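Local coordinates for dihydroorotate dehydrogenase (Schistosoma mansoni, PDB 6UY4), which probably catalyses the quinone-dependent oxidation of (S)-dihydroorotate to orotate with FMN as cofactor, a step of de novo UMP biosynthesis, at residues R264-I270 and A325-V331; D195-V201 and T236-I242; W131-V137 and T355-Q360; N104-S108 and P363-K367. All coordinates share one frame; numbering follows the deposited sequence.

Contact 1 (R264-I270 and A325-V331); sequences RIDGMII and AIPLIGV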
# COMPACT_ATOMS: atom_id res chain seq x y z
N ARG A 264 18.34 -1.55 12.27
CA ARG A 264 18.40 -1.18 10.86
C ARG A 264 17.42 -2.03 10.06
O ARG A 264 17.51 -3.26 10.05
CB ARG A 264 19.82 -1.36 10.31
CG ARG A 264 19.94 -0.98 8.85
CD ARG A 264 21.38 -1.02 8.38
NE ARG A 264 21.50 -0.59 6.99
CZ ARG A 264 21.60 0.67 6.60
NH1 ARG A 264 21.60 1.65 7.50
NH2 ARG A 264 21.71 0.97 5.31
N ILE A 265 16.48 -1.37 9.39
CA ILE A 265 15.53 -2.05 8.51
C ILE A 265 16.11 -2.13 7.11
O ILE A 265 17.28 -1.77 6.89
CB ILE A 265 14.17 -1.33 8.50
CG1 ILE A 265 14.31 0.08 7.92
CG2 ILE A 265 13.58 -1.27 9.91
CD1 ILE A 265 13.00 0.79 7.74
N ASP A 266 15.31 -2.60 6.15
CA ASP A 266 15.79 -2.84 4.80
C ASP A 266 15.23 -1.88 3.76
O ASP A 266 15.78 -1.82 2.66
CB ASP A 266 15.45 -4.28 4.38
CG ASP A 266 16.11 -5.32 5.26
OD1 ASP A 266 17.36 -5.30 5.37
OD2 ASP A 266 15.39 -6.13 5.87
N GLY A 267 14.18 -1.14 4.08
CA GLY A 267 13.60 -0.22 3.13
C GLY A 267 12.39 0.46 3.73
O GLY A 267 11.90 0.07 4.80
N MET A 268 11.91 1.48 3.03
CA MET A 268 10.78 2.27 3.49
C MET A 268 9.79 2.47 2.35
O MET A 268 10.16 2.44 1.17
CB MET A 268 11.21 3.62 4.06
CG MET A 268 12.04 3.53 5.33
SD MET A 268 12.45 5.15 6.00
CE MET A 268 10.82 5.84 6.22
N ILE A 269 8.54 2.70 2.72
CA ILE A 269 7.45 2.93 1.77
C ILE A 269 6.85 4.30 2.08
O ILE A 269 6.38 4.53 3.21
CB ILE A 269 6.38 1.83 1.85
CG1 ILE A 269 6.98 0.49 1.41
CG2 ILE A 269 5.19 2.19 0.99
CD1 ILE A 269 5.99 -0.66 1.45
N ILE A 270 6.87 5.19 1.10
CA ILE A 270 6.38 6.56 1.25
C ILE A 270 5.40 6.82 0.11
O ILE A 270 5.81 6.87 -1.05
CB ILE A 270 7.51 7.59 1.24
CG1 ILE A 270 8.55 7.28 2.32
CG2 ILE A 270 6.96 8.99 1.43
CD1 ILE A 270 9.74 6.47 1.83
N ALA A 325 20.58 5.12 1.32
CA ALA A 325 21.16 3.89 1.85
C ALA A 325 20.22 2.70 1.68
O ALA A 325 20.69 1.58 1.44
CB ALA A 325 21.53 4.08 3.32
N ILE A 326 18.92 2.91 1.81
CA ILE A 326 17.95 1.81 1.72
C ILE A 326 16.98 2.06 0.58
O ILE A 326 16.69 3.22 0.25
CB ILE A 326 17.21 1.63 3.06
CG1 ILE A 326 16.53 2.94 3.48
CG2 ILE A 326 18.16 1.14 4.14
CD1 ILE A 326 15.73 2.82 4.76
N PRO A 327 16.47 1.02 -0.07
CA PRO A 327 15.50 1.22 -1.15
C PRO A 327 14.21 1.85 -0.64
O PRO A 327 13.81 1.66 0.52
CB PRO A 327 15.25 -0.20 -1.67
CG PRO A 327 16.46 -0.97 -1.27
CD PRO A 327 16.90 -0.39 0.04
N LEU A 328 13.56 2.60 -1.51
CA LEU A 328 12.31 3.28 -1.19
C LEU A 328 11.25 2.91 -2.22
O LEU A 328 11.55 2.67 -3.39
CB LEU A 328 12.50 4.80 -1.16
CG LEU A 328 13.56 5.32 -0.19
CD1 LEU A 328 13.67 6.83 -0.29
CD2 LEU A 328 13.23 4.90 1.23
N ILE A 329 10.00 2.88 -1.76
CA ILE A 329 8.85 2.58 -2.61
C ILE A 329 7.94 3.80 -2.60
O ILE A 329 7.30 4.09 -1.58
CB ILE A 329 8.11 1.32 -2.15
CG1 ILE A 329 9.03 0.10 -2.21
CG2 ILE A 329 6.87 1.10 -3.00
CD1 ILE A 329 8.34 -1.21 -1.88
N GLY A 330 7.89 4.51 -3.72
CA GLY A 330 7.03 5.67 -3.83
C GLY A 330 5.59 5.30 -4.11
O GLY A 330 5.29 4.69 -5.14
N VAL A 331 4.69 5.65 -3.20
CA VAL A 331 3.27 5.34 -3.33
C VAL A 331 2.47 6.60 -3.09
O VAL A 331 2.82 7.43 -2.24
CB VAL A 331 2.84 4.23 -2.35
CG1 VAL A 331 1.51 3.62 -2.78
CG2 VAL A 331 3.90 3.15 -2.24
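M268, I269 and I270 pair in parallel with L328, I329 and G330, two neighbouring strands of the eight-stranded barrel sheet whose short axes diverge by only 9°. Four backbone bonds alternate between the strands, beginning with M268 N to P327 O (3.2 Å) and finishing with V331 N to I270 O (2.7 Å). On one face I269 and I329 lie side by side pointing the same way, CG1 of I269 being 3.8 Å from CB of I329. The other branch of I269, CG2, meets V331 CG2 of the neighbouring strand at 3.6 Å. The reverse face gathers M268, I270 and L328: CD2 of L328 touches both M268 CB (3.7 Å) and I270 CD1 (3.9 Å), and helix 305-321 packs over this layer. Ahead of the strands, I326 turns toward the other segment; its CD1 meets M268 CG, while CG2 lies over a face of the R264 guanidinium, 3.7 Å from NH2. D266 points away from the other segment, and its OD2 is held by a salt bridge to R229 and a hydrogen bond from I238 N. Inward I269 and I329 against outward, helix-covered M268 and L328 is the layering of a TIM barrel, with V331 touching FMN.

Contact 2 (D195-V201 and T236-I242); sequences DYLVINV and TPILLKI. With FMN (flavin mononucleotide), chain G.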
# COMPACT_ATOMS: atom_id res chain seq x y z
N ASP A 195 7.98 -12.53 0.20
CA ASP A 195 9.22 -11.98 -0.33
C ASP A 195 9.70 -10.79 0.49
O ASP A 195 10.91 -10.59 0.64
CB ASP A 195 9.04 -11.57 -1.79
CG ASP A 195 8.78 -12.76 -2.70
OD1 ASP A 195 9.30 -13.86 -2.40
OD2 ASP A 195 8.06 -12.60 -3.70
N TYR A 196 8.78 -9.99 1.03
CA TYR A 196 9.13 -8.91 1.94
C TYR A 196 7.96 -8.65 2.88
O TYR A 196 6.82 -9.00 2.59
CB TYR A 196 9.52 -7.63 1.18
CG TYR A 196 8.39 -6.98 0.40
CD1 TYR A 196 7.60 -6.00 0.97
CD2 TYR A 196 8.15 -7.34 -0.92
CE1 TYR A 196 6.57 -5.40 0.26
CE2 TYR A 196 7.13 -6.74 -1.65
CZ TYR A 196 6.34 -5.78 -1.05
OH TYR A 196 5.33 -5.18 -1.76
N LEU A 197 8.28 -8.04 4.01
CA LEU A 197 7.29 -7.70 5.03
C LEU A 197 7.28 -6.20 5.25
O LEU A 197 8.31 -5.53 5.13
CB LEU A 197 7.59 -8.43 6.35
CG LEU A 197 7.70 -9.95 6.28
CD1 LEU A 197 8.27 -10.51 7.57
CD2 LEU A 197 6.34 -10.58 5.98
N VAL A 198 6.10 -5.67 5.56
CA VAL A 198 5.90 -4.23 5.76
C VAL A 198 5.21 -4.02 7.10
O VAL A 198 4.34 -4.80 7.49
CB VAL A 198 5.08 -3.60 4.62
CG1 VAL A 198 5.03 -2.09 4.77
CG2 VAL A 198 5.67 -3.98 3.27
N ILE A 199 5.60 -2.95 7.80
CA ILE A 199 4.97 -2.54 9.05
C ILE A 199 4.59 -1.07 8.92
O ILE A 199 5.43 -0.24 8.56
CB ILE A 199 5.89 -2.76 10.26
CG1 ILE A 199 6.24 -4.24 10.40
CG2 ILE A 199 5.24 -2.24 11.53
CD1 ILE A 199 7.14 -4.55 11.56
N ASN A 200 3.33 -0.76 9.20
CA ASN A 200 2.83 0.60 9.08
C ASN A 200 3.15 1.39 10.34
O ASN A 200 2.78 0.99 11.45
CB ASN A 200 1.33 0.60 8.83
CG ASN A 200 0.98 0.21 7.41
OD1 ASN A 200 1.81 -0.31 6.67
ND2 ASN A 200 -0.27 0.47 7.02
N VAL A 201 3.85 2.52 10.18
CA VAL A 201 4.02 3.46 11.28
C VAL A 201 2.68 4.13 11.57
O VAL A 201 1.96 4.53 10.64
CB VAL A 201 5.10 4.50 10.95
CG1 VAL A 201 5.17 5.57 12.03
CG2 VAL A 201 6.45 3.83 10.78
N THR A 236 14.46 -12.14 5.85
CA THR A 236 13.42 -11.57 5.01
C THR A 236 13.43 -10.05 5.13
O THR A 236 13.53 -9.52 6.24
CB THR A 236 12.06 -12.12 5.41
OG1 THR A 236 12.10 -13.55 5.39
CG2 THR A 236 10.97 -11.64 4.46
N PRO A 237 13.35 -9.32 4.02
CA PRO A 237 13.38 -7.85 4.09
C PRO A 237 12.23 -7.30 4.92
O PRO A 237 11.08 -7.73 4.80
CB PRO A 237 13.26 -7.42 2.62
CG PRO A 237 13.79 -8.58 1.85
CD PRO A 237 13.39 -9.80 2.62
N ILE A 238 12.55 -6.33 5.77
CA ILE A 238 11.57 -5.65 6.62
C ILE A 238 11.47 -4.21 6.16
O ILE A 238 12.47 -3.47 6.18
CB ILE A 238 11.96 -5.73 8.11
CG1 ILE A 238 11.92 -7.17 8.60
CG2 ILE A 238 11.05 -4.85 8.94
CD1 ILE A 238 10.53 -7.77 8.60
N LEU A 239 10.28 -3.80 5.74
CA LEU A 239 10.04 -2.45 5.26
C LEU A 239 9.14 -1.70 6.24
O LEU A 239 8.32 -2.29 6.94
CB LEU A 239 9.40 -2.45 3.87
CG LEU A 239 10.34 -2.57 2.67
CD1 LEU A 239 11.03 -3.93 2.62
CD2 LEU A 239 9.58 -2.30 1.38
N LEU A 240 9.30 -0.38 6.27
CA LEU A 240 8.54 0.49 7.15
C LEU A 240 7.75 1.48 6.30
O LEU A 240 8.34 2.25 5.53
CB LEU A 240 9.46 1.23 8.12
CG LEU A 240 8.87 1.57 9.49
CD1 LEU A 240 8.41 0.31 10.19
CD2 LEU A 240 9.88 2.33 10.33
N LYS A 241 6.42 1.45 6.43
CA LYS A 241 5.54 2.32 5.67
C LYS A 241 5.07 3.46 6.57
O LYS A 241 4.50 3.22 7.64
CB LYS A 241 4.35 1.53 5.12
CG LYS A 241 3.44 2.33 4.20
CD LYS A 241 2.41 1.43 3.56
CE LYS A 241 1.51 2.20 2.61
NZ LYS A 241 0.53 1.30 1.94
N ILE A 242 5.30 4.69 6.13
CA ILE A 242 5.03 5.87 6.94
C ILE A 242 3.92 6.69 6.29
O ILE A 242 3.48 6.41 5.18
CB ILE A 242 6.29 6.73 7.15
CG1 ILE A 242 6.70 7.39 5.83
CG2 ILE A 242 7.43 5.89 7.71
CD1 ILE A 242 7.87 8.33 5.96
N1 FMN G . -2.37 0.85 3.20
C2 FMN G . -1.87 -0.10 4.07
O2 FMN G . -0.69 -0.07 4.39
N3 FMN G . -2.69 -1.08 4.58
C4 FMN G . -4.03 -1.12 4.22
O4 FMN G . -4.76 -2.00 4.67
C4A FMN G . -4.54 -0.17 3.34
N5 FMN G . -5.87 -0.21 2.98
C5A FMN G . -6.37 0.73 2.11
C6 FMN G . -7.72 0.69 1.75
C7 FMN G . -8.23 1.63 0.88
C7M FMN G . -9.68 1.58 0.49
C8 FMN G . -7.41 2.63 0.36
C8M FMN G . -7.96 3.65 -0.59
C9 FMN G . -6.07 2.67 0.72
C9A FMN G . -5.54 1.72 1.60
N10 FMN G . -4.21 1.76 1.96
C10 FMN G . -3.71 0.81 2.83
C1' FMN G . -3.29 2.82 1.43
C2' FMN G . -2.68 2.38 0.10
O2' FMN G . -2.05 1.13 0.25
C3' FMN G . -1.66 3.40 -0.39
O3' FMN G . -0.73 3.65 0.64
C4' FMN G . -2.30 4.71 -0.82
O4' FMN G . -3.65 4.51 -1.19
C5' FMN G . -1.53 5.25 -2.02
O5' FMN G . -2.23 6.31 -2.62
P FMN G . -2.78 6.12 -4.12
O1P FMN G . -3.42 7.41 -4.56
O2P FMN G . -1.65 5.73 -5.05
O3P FMN G . -3.83 5.03 -4.11
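N200 and K241 sit side by side on adjacent parallel strands and send their polar ends the same way, to the flavin. This is the tightly held part of the contact. The lysine chain is fully extended, with CG anti to the backbone N (chi1 -174°), and its CB passes 3.5 Å from N200 OD1. K241 NZ then donates to FMN O2 (3.1 Å), N1 and O3', with a weak bond to O2'. O2 is gripped a second time by N200 ND2 at 2.7 Å, along a nearly straight N-H (167°), while N200 OD1 accepts a hydrogen bond from N169 ND2, which fixes how the amide is turned. Beneath them V198 CG1 fills in against K241 CB at 3.7 Å, and five backbone bonds, from L197 N to V201 N, zip the strands together. V201, though partly exposed, is closely packed, its CG2 resting on L240 CG (3.6 Å). Packing is looser at the other end, where Y196 CB and P237 CB are 4.0 Å apart beside the partly exposed proline and Y196 CD1 only brushes L239 CD2 at 4.2 Å. Strand, helix 215-230 and strand form one beta-alpha-beta unit of the TIM barrel, with the FMN site at the C-terminal ends of the strands.

Contact 3 (W131-V137 and T355-Q360); sequences WTEKEAV and TSFVYQ. With QLA (2-[(4-fluorophenyl)amino]-3-hydroxynaphthalene-1,4-dione), chain B; FMN (flavin mononucleotide), chain G.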
# COMPACT_ATOMS: atom_id res chain seq x y z
N TRP A 131 -14.45 10.10 -4.70
CA TRP A 131 -14.40 11.52 -5.05
C TRP A 131 -13.99 11.58 -6.52
O TRP A 131 -12.84 11.90 -6.84
CB TRP A 131 -13.44 12.30 -4.14
CG TRP A 131 -13.59 13.79 -4.25
CD1 TRP A 131 -14.46 14.47 -5.05
CD2 TRP A 131 -12.84 14.78 -3.54
NE1 TRP A 131 -14.30 15.83 -4.87
CE2 TRP A 131 -13.31 16.04 -3.95
CE3 TRP A 131 -11.82 14.72 -2.59
CZ2 TRP A 131 -12.80 17.24 -3.45
CZ3 TRP A 131 -11.31 15.91 -2.09
CH2 TRP A 131 -11.80 17.15 -2.52
N THR A 132 -14.94 11.27 -7.40
CA THR A 132 -14.63 11.12 -8.82
C THR A 132 -14.21 12.44 -9.46
O THR A 132 -13.46 12.44 -10.44
CB THR A 132 -15.84 10.53 -9.56
OG1 THR A 132 -16.37 9.44 -8.80
CG2 THR A 132 -15.43 10.03 -10.93
N GLU A 133 -14.68 13.57 -8.91
CA GLU A 133 -14.33 14.87 -9.48
C GLU A 133 -12.83 15.12 -9.44
O GLU A 133 -12.30 15.88 -10.26
CB GLU A 133 -15.07 15.98 -8.74
N LYS A 134 -12.12 14.49 -8.50
CA LYS A 134 -10.67 14.63 -8.38
C LYS A 134 -9.93 13.31 -8.55
O LYS A 134 -8.72 13.26 -8.30
CB LYS A 134 -10.31 15.26 -7.03
CG LYS A 134 -10.95 16.62 -6.79
N GLU A 135 -10.63 12.25 -8.98
CA GLU A 135 -10.05 10.91 -9.08
C GLU A 135 -9.41 10.50 -7.75
O GLU A 135 -8.26 10.05 -7.70
CB GLU A 135 -9.05 10.82 -10.23
CG GLU A 135 -9.66 11.03 -11.61
CD GLU A 135 -8.68 10.74 -12.73
OE1 GLU A 135 -7.65 10.08 -12.46
OE2 GLU A 135 -8.93 11.18 -13.87
N ALA A 136 -10.17 10.66 -6.68
CA ALA A 136 -9.69 10.41 -5.33
C ALA A 136 -10.65 9.49 -4.59
O ALA A 136 -11.80 9.28 -5.00
CB ALA A 136 -9.51 11.73 -4.55
N VAL A 137 -10.17 8.94 -3.47
CA VAL A 137 -10.95 8.07 -2.61
C VAL A 137 -10.65 8.43 -1.16
O VAL A 137 -9.50 8.66 -0.79
CB VAL A 137 -10.64 6.58 -2.87
CG1 VAL A 137 -11.35 5.69 -1.86
CG2 VAL A 137 -11.03 6.18 -4.28
N THR A 355 -5.60 3.94 -6.07
CA THR A 355 -6.78 4.69 -6.49
C THR A 355 -6.88 4.77 -8.01
O THR A 355 -7.97 4.63 -8.57
CB THR A 355 -6.75 6.09 -5.88
OG1 THR A 355 -6.71 5.99 -4.45
CG2 THR A 355 -7.99 6.87 -6.28
N SER A 356 -5.75 4.98 -8.69
CA SER A 356 -5.78 5.01 -10.15
C SER A 356 -6.20 3.67 -10.74
O SER A 356 -6.70 3.64 -11.87
CB SER A 356 -4.41 5.42 -10.69
OG SER A 356 -3.39 4.56 -10.21
N PHE A 357 -6.01 2.57 -10.01
CA PHE A 357 -6.54 1.29 -10.46
C PHE A 357 -8.06 1.27 -10.39
O PHE A 357 -8.70 0.57 -11.18
CB PHE A 357 -5.94 0.15 -9.63
CG PHE A 357 -6.42 -1.21 -10.04
CD1 PHE A 357 -7.45 -1.83 -9.36
CD2 PHE A 357 -5.84 -1.87 -11.11
CE1 PHE A 357 -7.90 -3.09 -9.73
CE2 PHE A 357 -6.28 -3.13 -11.49
CZ PHE A 357 -7.31 -3.74 -10.80
N VAL A 358 -8.65 2.03 -9.47
CA VAL A 358 -10.10 2.11 -9.39
C VAL A 358 -10.67 2.89 -10.56
O VAL A 358 -11.69 2.51 -11.15
CB VAL A 358 -10.53 2.72 -8.04
CG1 VAL A 358 -12.02 3.01 -8.03
CG2 VAL A 358 -10.15 1.80 -6.89
N TYR A 359 -10.01 3.99 -10.93
CA TYR A 359 -10.52 4.89 -11.96
C TYR A 359 -10.00 4.57 -13.36
O TYR A 359 -10.52 5.13 -14.33
CB TYR A 359 -10.16 6.34 -11.62
CG TYR A 359 -10.90 6.88 -10.41
CD1 TYR A 359 -12.22 7.30 -10.52
CD2 TYR A 359 -10.28 6.97 -9.17
CE1 TYR A 359 -12.90 7.80 -9.43
CE2 TYR A 359 -10.96 7.46 -8.07
CZ TYR A 359 -12.27 7.88 -8.20
OH TYR A 359 -12.95 8.37 -7.11
N GLN A 360 -9.01 3.69 -13.50
CA GLN A 360 -8.48 3.34 -14.81
C GLN A 360 -8.52 1.85 -15.12
O GLN A 360 -8.32 1.48 -16.28
CB GLN A 360 -7.04 3.85 -14.97
CG GLN A 360 -6.89 5.35 -14.76
CD GLN A 360 -5.50 5.85 -15.10
OE1 GLN A 360 -4.73 5.16 -15.76
NE2 GLN A 360 -5.18 7.05 -14.64
C1 QLA B . -12.50 -0.97 -5.73
O1 QLA B . -11.68 -1.66 -5.15
C2 QLA B . -13.07 -1.45 -7.02
O2 QLA B . -12.69 -2.66 -7.41
C3 QLA B . -13.95 -0.63 -7.76
O3 QLA B . -15.37 1.28 -7.75
C4 QLA B . -13.45 -1.58 -10.01
C5 QLA B . -12.09 -1.31 -10.04
C6 QLA B . -11.27 -1.91 -10.98
C7 QLA B . -11.83 -2.79 -11.87
C8 QLA B . -13.16 -3.09 -11.86
C9 QLA B . -13.98 -2.49 -10.91
C10 QLA B . -14.48 0.63 -7.14
C11 QLA B . -13.91 1.09 -5.86
C12 QLA B . -14.33 2.30 -5.33
C13 QLA B . -13.80 2.75 -4.14
C14 QLA B . -12.85 1.99 -3.46
C15 QLA B . -12.43 0.79 -3.98
C16 QLA B . -12.96 0.33 -5.18
F1 QLA B . -11.03 -3.38 -12.79
N1 QLA B . -14.28 -0.97 -9.02
N1 FMN G . -2.37 0.85 3.20
C2 FMN G . -1.87 -0.10 4.07
O2 FMN G . -0.69 -0.07 4.39
N3 FMN G . -2.69 -1.08 4.58
C4 FMN G . -4.03 -1.12 4.22
O4 FMN G . -4.76 -2.00 4.67
C4A FMN G . -4.54 -0.17 3.34
N5 FMN G . -5.87 -0.21 2.98
C5A FMN G . -6.37 0.73 2.11
C6 FMN G . -7.72 0.69 1.75
C7 FMN G . -8.23 1.63 0.88
C7M FMN G . -9.68 1.58 0.49
C8 FMN G . -7.41 2.63 0.36
C8M FMN G . -7.96 3.65 -0.59
C9 FMN G . -6.07 2.67 0.72
C9A FMN G . -5.54 1.72 1.60
N10 FMN G . -4.21 1.76 1.96
C10 FMN G . -3.71 0.81 2.83
C1' FMN G . -3.29 2.82 1.43
C2' FMN G . -2.68 2.38 0.10
O2' FMN G . -2.05 1.13 0.25
C3' FMN G . -1.66 3.40 -0.39
O3' FMN G . -0.73 3.65 0.64
C4' FMN G . -2.30 4.71 -0.82
O4' FMN G . -3.65 4.51 -1.19
C5' FMN G . -1.53 5.25 -2.02
O5' FMN G . -2.23 6.31 -2.62
P FMN G . -2.78 6.12 -4.12
O1P FMN G . -3.42 7.41 -4.56
O2P FMN G . -1.65 5.73 -5.05
O3P FMN G . -3.83 5.03 -4.11
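The turn between strands 128-131 and 136-139 lies against helix 355-360, the nearest CA pairs being A136 with T355 (6.5 Å) and E135 with Y359 (6.7 Å). E135 takes positive phi (53°), and E135 and A136 lie opposite W131 as a G1 beta bulge. Y359 packs on this shape. Its CG lies anti to the carbonyl carbon (chi1 -69°), which swings the ring across the bulge. E135 CA lies over one ring face, 3.9 Å from the centroid, a CH-pi contact, and the hydroxyl donates to A136 O at 2.6 Å. That oxygen also accepts from W131 N, the two donors coming from opposite faces of the carbonyl plane, so the tyrosine is tied to the bond that closes the turn. At the ring's CE1 corner T132 CG2 approaches obliquely to 3.7 Å, while V137 CG2 lies near CE2. T355 divides its branches: CG2 packs on V137 CG2 (3.7 Å), whereas OG1 and the backbone N (2.9 Å) both donate to phosphate oxygen O3P of FMN. Farther along, V358 sets both methyls against the quinone ring of the bound inhibitor, CG1 lying 3.5 Å from QLA C11. The same short helix thus serves the FMN phosphate and the inhibitor pocket. S303 of strand 301-304 links the two segments, bonding to T355 OG1 and V137 O. A136 rests on P306 of helix 305-321, while S356 and F357 pack against V364 of helix 364-376.

Contact 4 (N104-S108 and P363-K367); sequences NAGFS and PVAHK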
# COMPACT_ATOMS: atom_id res chain seq x y z
N ASN A 104 -0.95 -11.46 -12.95
CA ASN A 104 -1.18 -11.67 -14.37
C ASN A 104 -1.77 -10.44 -15.04
O ASN A 104 -1.66 -10.30 -16.27
CB ASN A 104 -2.10 -12.88 -14.59
CG ASN A 104 -1.49 -14.17 -14.07
OD1 ASN A 104 -0.28 -14.39 -14.16
ND2 ASN A 104 -2.34 -15.04 -13.53
N ALA A 105 -2.40 -9.55 -14.27
CA ALA A 105 -3.03 -8.37 -14.86
C ALA A 105 -2.00 -7.36 -15.36
O ALA A 105 -2.29 -6.58 -16.27
CB ALA A 105 -3.96 -7.71 -13.85
N GLY A 106 -0.81 -7.34 -14.76
CA GLY A 106 0.22 -6.42 -15.20
C GLY A 106 1.13 -5.92 -14.10
O GLY A 106 2.25 -5.48 -14.37
N PHE A 107 0.65 -5.96 -12.85
CA PHE A 107 1.47 -5.51 -11.73
C PHE A 107 2.63 -6.47 -11.51
O PHE A 107 2.49 -7.69 -11.62
CB PHE A 107 0.63 -5.42 -10.46
CG PHE A 107 -0.38 -4.32 -10.47
CD1 PHE A 107 0.02 -2.99 -10.38
CD2 PHE A 107 -1.74 -4.60 -10.56
CE1 PHE A 107 -0.91 -1.97 -10.39
CE2 PHE A 107 -2.67 -3.58 -10.57
CZ PHE A 107 -2.26 -2.27 -10.48
N SER A 108 3.80 -5.91 -11.21
CA SER A 108 4.98 -6.73 -10.97
C SER A 108 5.03 -7.28 -9.55
O SER A 108 5.69 -8.30 -9.32
CB SER A 108 6.25 -5.92 -11.25
OG SER A 108 6.37 -4.83 -10.35
N PRO A 363 -5.76 -2.03 -17.16
CA PRO A 363 -4.68 -1.51 -18.02
C PRO A 363 -3.74 -0.52 -17.33
O PRO A 363 -2.65 -0.27 -17.85
CB PRO A 363 -5.44 -0.84 -19.18
CG PRO A 363 -6.72 -1.57 -19.25
CD PRO A 363 -7.07 -1.85 -17.81
N VAL A 364 -4.12 0.04 -16.17
CA VAL A 364 -3.28 1.02 -15.50
C VAL A 364 -1.92 0.45 -15.14
O VAL A 364 -0.95 1.21 -14.99
CB VAL A 364 -4.00 1.57 -14.24
CG1 VAL A 364 -3.91 0.58 -13.09
CG2 VAL A 364 -3.42 2.92 -13.84
N ALA A 365 -1.81 -0.87 -15.00
CA ALA A 365 -0.54 -1.49 -14.64
C ALA A 365 0.49 -1.32 -15.76
O ALA A 365 1.59 -0.81 -15.53
CB ALA A 365 -0.75 -2.97 -14.31
N HIS A 366 0.14 -1.74 -16.97
CA HIS A 366 1.05 -1.62 -18.11
C HIS A 366 1.03 -0.23 -18.74
O HIS A 366 2.02 0.14 -19.39
CB HIS A 366 0.73 -2.67 -19.17
CG HIS A 366 1.41 -3.98 -18.94
ND1 HIS A 366 1.79 -4.41 -17.69
CD2 HIS A 366 1.79 -4.95 -19.81
CE1 HIS A 366 2.37 -5.60 -17.79
NE2 HIS A 366 2.38 -5.94 -19.07
N LYS A 367 -0.06 0.52 -18.58
CA LYS A 367 -0.12 1.87 -19.13
C LYS A 367 1.02 2.73 -18.60
O LYS A 367 1.79 3.31 -19.36
CB LYS A 367 -1.46 2.52 -18.81
CG LYS A 367 -1.57 3.97 -19.25
CD LYS A 367 -2.60 4.74 -18.43
CE LYS A 367 -2.69 6.19 -18.87
NZ LYS A 367 -3.45 7.03 -17.91
O HOH W 1 -2.03 -3.95 -17.16
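G106 and A365 bring their CA atoms to 5.0 Å where the end of helix 99-105 meets the first turn of helix 364-376. The glycine, with phi at 147°, turns the chain out of the first helix in a Schellman motif, and having no side chain it lets the A365 methyl come down on its backbone: CB is 3.5 Å from G106 C. The same methyl sits over the centre of the F107 ring, 3.9 Å from the centroid and just 6° off the ring normal, a clear CH-pi contact. With CG anti to the carbonyl carbon (chi1 -69°) the F107 ring folds back beneath A365, although CB points away, and CZ reaches V364 CG1 at 4.2 Å. Both F107 and V364 also pack on L353 of barrel strand 350-353. H366 turns its imidazole edge to the backbone, CE1 lying 3.4 Å from G106 O near the ring plane, while that carbonyl accepts from H84 NE2. The H366 and F70 rings also meet edge-to-face. One water joins the backbones, donating to A105 O (2.8 Å) and accepting from H366 N (3.1 Å). Direct contact therefore rests on methyl and ring packing, and the polar link between the segments is carried by a single water.

Overall arrangement
Contacts 1 and 2 have centres 8 Å apart and share the barrel sheet, where strands 267-270 and 238-242 are neighbours joined by I269 N to L240 O. Contact 3 lies about 26 Å from each between centres, across the chain's centre, yet it shares FMN with contact 2: one holds the phosphate, the other the flavin and ribityl. Contact 4, about 17 Å between centres from contact 3, touches it through F357 on F107 and V364, helices 355-360 and 364-376 being consecutive. Along the chain, contact 4 encloses contact 3, which encloses contacts 2 and 1 in series. The C-terminal helices thus close back on the hairpin 128-139 and on the end of helix 99-105, beside the cofactor and inhibitor pockets.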